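DyP2 (Amycolatopsis sp. ATCC 39116, PDB 4G2C) is a haem-dependent, multifunctional dye-decolourising peroxidase from a lignin-reactive bacterium and probably uses peroxide to oxidise dyes and related aromatic substrates. Local coordinates at residues F334-D339 / R357-A362. Numbering follows the deposited sequence.
Sequences FSYDSD and RGSGGA. With HEM (protoporphyrin IX containing Fe), chain C; ACT (acetate ion), chain H.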
loop_
_atom_site.group_PDB
_atom_site.type_symbol
_atom_site.label_atom_id
_atom_site.label_comp_id
_atom_site.label_asym_id
_atom_site.label_seq_id
_atom_site.Cartn_x
_atom_site.Cartn_y
_atom_site.Cartn_z
ATOM N N PHE A 334 17.573 4.158 -7.426
ATOM C CA PHE A 334 17.831 5.585 -7.629
ATOM C C PHE A 334 17.490 6.363 -6.359
ATOM O O PHE A 334 16.716 5.898 -5.514
ATOM C CB PHE A 334 16.960 6.136 -8.767
ATOM C CG PHE A 334 15.481 6.023 -8.500
ATOM C CD1 PHE A 334 14.816 7.001 -7.750
ATOM C CD2 PHE A 334 14.768 4.918 -8.946
ATOM C CE1 PHE A 334 13.455 6.895 -7.478
ATOM C CE2 PHE A 334 13.400 4.790 -8.669
ATOM C CZ PHE A 334 12.738 5.784 -7.941
ATOM N N SER A 335 18.075 7.550 -6.242
ATOM C CA SER A 335 17.730 8.515 -5.211
ATOM C C SER A 335 17.577 9.831 -5.943
ATOM O O SER A 335 17.728 9.888 -7.157
ATOM C CB SER A 335 18.848 8.641 -4.163
ATOM O OG SER A 335 19.965 9.355 -4.678
ATOM N N TYR A 336 17.297 10.899 -5.204
ATOM C CA TYR A 336 17.154 12.217 -5.802
ATOM C C TYR A 336 18.375 13.120 -5.562
ATOM O O TYR A 336 18.274 14.345 -5.666
ATOM C CB TYR A 336 15.893 12.886 -5.258
ATOM C CG TYR A 336 14.672 12.063 -5.515
ATOM C CD1 TYR A 336 14.092 12.031 -6.779
ATOM C CD2 TYR A 336 14.101 11.303 -4.502
ATOM C CE1 TYR A 336 12.977 11.255 -7.031
ATOM C CE2 TYR A 336 12.985 10.531 -4.741
ATOM C CZ TYR A 336 12.428 10.513 -6.010
ATOM O OH TYR A 336 11.314 9.752 -6.252
ATOM N N ASP A 337 19.513 12.509 -5.237
ATOM C CA ASP A 337 20.713 13.258 -4.869
ATOM C C ASP A 337 21.326 14.010 -6.053
ATOM O O ASP A 337 22.101 14.936 -5.858
ATOM C CB ASP A 337 21.752 12.334 -4.206
ATOM C CG ASP A 337 21.372 11.951 -2.781
ATOM O OD1 ASP A 337 20.410 12.538 -2.234
ATOM O OD2 ASP A 337 22.029 11.063 -2.206
ATOM N N SER A 338 20.989 13.597 -7.274
ATOM C CA SER A 338 21.352 14.343 -8.479
ATOM C C SER A 338 20.163 15.082 -9.059
ATOM O O SER A 338 20.138 15.365 -10.262
ATOM C CB SER A 338 21.909 13.414 -9.557
ATOM O OG SER A 338 23.154 12.870 -9.175
ATOM N N ASP A 339 19.197 15.410 -8.203
ATOM C CA ASP A 339 17.936 16.028 -8.621
ATOM C C ASP A 339 17.434 16.918 -7.467
ATOM O O ASP A 339 16.235 17.070 -7.246
ATOM C CB ASP A 339 16.922 14.916 -8.930
ATOM C CG ASP A 339 15.703 15.398 -9.728
ATOM O OD1 ASP A 339 15.620 16.582 -10.121
ATOM O OD2 ASP A 339 14.820 14.553 -9.989
ATOM N N ARG A 357 13.483 9.607 -0.230
ATOM C CA ARG A 357 14.739 8.862 -0.311
ATOM C C ARG A 357 15.935 9.659 0.215
ATOM O O ARG A 357 17.000 9.680 -0.406
ATOM C CB ARG A 357 14.992 8.387 -1.753
ATOM C CG ARG A 357 13.930 7.409 -2.251
ATOM C CD ARG A 357 14.140 6.931 -3.689
ATOM N NE ARG A 357 12.977 6.148 -4.109
ATOM C CZ ARG A 357 13.019 4.996 -4.782
ATOM N NH1 ARG A 357 14.171 4.475 -5.182
ATOM N NH2 ARG A 357 11.886 4.374 -5.077
ATOM N N GLY A 358 15.753 10.326 1.351
ATOM C CA GLY A 358 16.849 11.029 2.002
ATOM C C GLY A 358 17.017 12.495 1.606
ATOM O O GLY A 358 17.908 13.182 2.103
ATOM N N SER A 359 16.150 12.984 0.727
ATOM C CA SER A 359 16.245 14.357 0.254
ATOM C C SER A 359 15.174 15.276 0.852
ATOM O O SER A 359 15.064 16.437 0.452
ATOM C CB SER A 359 16.121 14.380 -1.269
ATOM O OG SER A 359 14.810 14.000 -1.657
ATOM N N GLY A 360 14.380 14.754 1.793
ATOM C CA GLY A 360 13.245 15.482 2.355
ATOM C C GLY A 360 13.635 16.795 3.001
ATOM O O GLY A 360 12.929 17.805 2.878
ATOM N N GLY A 361 14.765 16.781 3.704
ATOM C CA GLY A 361 15.287 17.989 4.306
ATOM C C GLY A 361 14.773 18.290 5.704
ATOM O O GLY A 361 15.273 19.209 6.365
ATOM N N ALA A 362 13.785 17.540 6.180
ATOM C CA ALA A 362 13.259 17.824 7.517
ATOM C C ALA A 362 13.942 16.996 8.629
ATOM O O ALA A 362 13.919 17.373 9.792
ATOM C CB ALA A 362 11.734 17.678 7.555
HETATM C CHA HEM C . 4.300 4.343 -5.147
HETATM C CHB HEM C . -0.028 5.135 -7.212
HETATM C CHC HEM C . -2.087 5.643 -2.842
HETATM C CHD HEM C . 2.328 5.642 -0.859
HETATM C C1A HEM C . 3.310 4.495 -6.088
HETATM C C2A HEM C . 3.487 4.359 -7.519
HETATM C C3A HEM C . 2.290 4.574 -8.080
HETATM C C4A HEM C . 1.322 4.849 -7.032
HETATM C CMA HEM C . 1.970 4.540 -9.584
HETATM C CAA HEM C . 4.829 4.022 -8.226
HETATM C CBA HEM C . 5.031 2.504 -8.236
HETATM C CGA HEM C . 5.680 2.008 -6.964
HETATM O O1A HEM C . 6.756 2.504 -6.581
HETATM O O2A HEM C . 5.127 1.100 -6.310
HETATM C C1B HEM C . -0.982 5.354 -6.228
HETATM C C2B HEM C . -2.412 5.595 -6.407
HETATM C C3B HEM C . -2.964 5.731 -5.185
HETATM C C4B HEM C . -1.923 5.565 -4.200
HETATM C CMB HEM C . -3.133 5.697 -7.775
HETATM C CAB HEM C . -4.439 5.981 -4.799
HETATM C CBB HEM C . -5.429 5.703 -5.652
HETATM C C1C HEM C . -1.059 5.766 -1.933
HETATM C C2C HEM C . -1.196 6.154 -0.538
HETATM C C3C HEM C . 0.032 6.133 0.008
HETATM C C4C HEM C . 0.972 5.741 -1.024
HETATM C CMC HEM C . -2.531 6.485 0.187
HETATM C CAC HEM C . 0.423 6.505 1.459
HETATM C CBC HEM C . -0.371 7.270 2.224
HETATM C C1D HEM C . 3.248 5.241 -1.804
HETATM C C2D HEM C . 4.623 4.931 -1.510
HETATM C C3D HEM C . 5.210 4.513 -2.849
HETATM C C4D HEM C . 4.161 4.626 -3.812
HETATM C CMD HEM C . 5.318 4.995 -0.139
HETATM C CAD HEM C . 6.637 4.100 -3.150
HETATM C CBD HEM C . 7.410 5.403 -3.145
HETATM C CGD HEM C . 8.847 4.985 -3.292
HETATM O O1D HEM C . 9.315 4.186 -2.439
HETATM O O2D HEM C . 9.483 5.423 -4.288
HETATM N NA HEM C . 1.990 4.781 -5.825
HETATM N NB HEM C . -0.735 5.342 -4.869
HETATM N NC HEM C . 0.280 5.524 -2.195
HETATM N ND HEM C . 3.023 5.048 -3.163
HETATM FE FE HEM C . 1.121 5.362 -4.092
HETATM C C ACT H . 23.804 7.937 -3.058
HETATM O O ACT H . 24.616 8.899 -3.038
HETATM O OXT ACT H . 22.639 8.185 -3.472
HETATM C CH3 ACT H . 24.207 6.559 -2.610
HETATM O O HOH W 1 10.785 7.932 -4.301
HETATM O O HOH W 2 17.897 11.387 -2.500
#
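Arg357 lays its guanidinium flat over one face of the Phe334 ring, centres 3.7 Å apart and planes within 9° of each other, with NH1 above the middle of the ring and CZ off-centre: a stacked cation-pi pair. Arg357 NH1 also gives a hydrogen bond of 2.9 Å to Phe334 O. A chi1 of 61° keeps the Phe334 ring beside its own carbonyl carbon, which lets one arginine meet both. An extended run from CG to NE carries the cation past Tyr336, whose CE2 packs 3.9 Å from Arg357 CD; this ring stands steeply to the guanidinium and meets the arginine's aliphatic part instead of stacking. At the guanidinium edge, Arg357 NH2 donates in plane to the haem propionate oxygen O2D, at 2.7 Å and almost perfectly straight (179°), while Asn332 also accepts from NH2. One water joins Tyr336 OH, Arg357 NE and that O2D; a second ties Tyr336 N and Asp337 OD1 to Arg357 O, linking the two loops. Stacking, the carbonyl bond and the partners of NE and NH2 together probably fix the guanidinium's rotation, so Phe334 is a second-shell residue that probably positions Arg357, one of several haem-pocket residues, against the propionate.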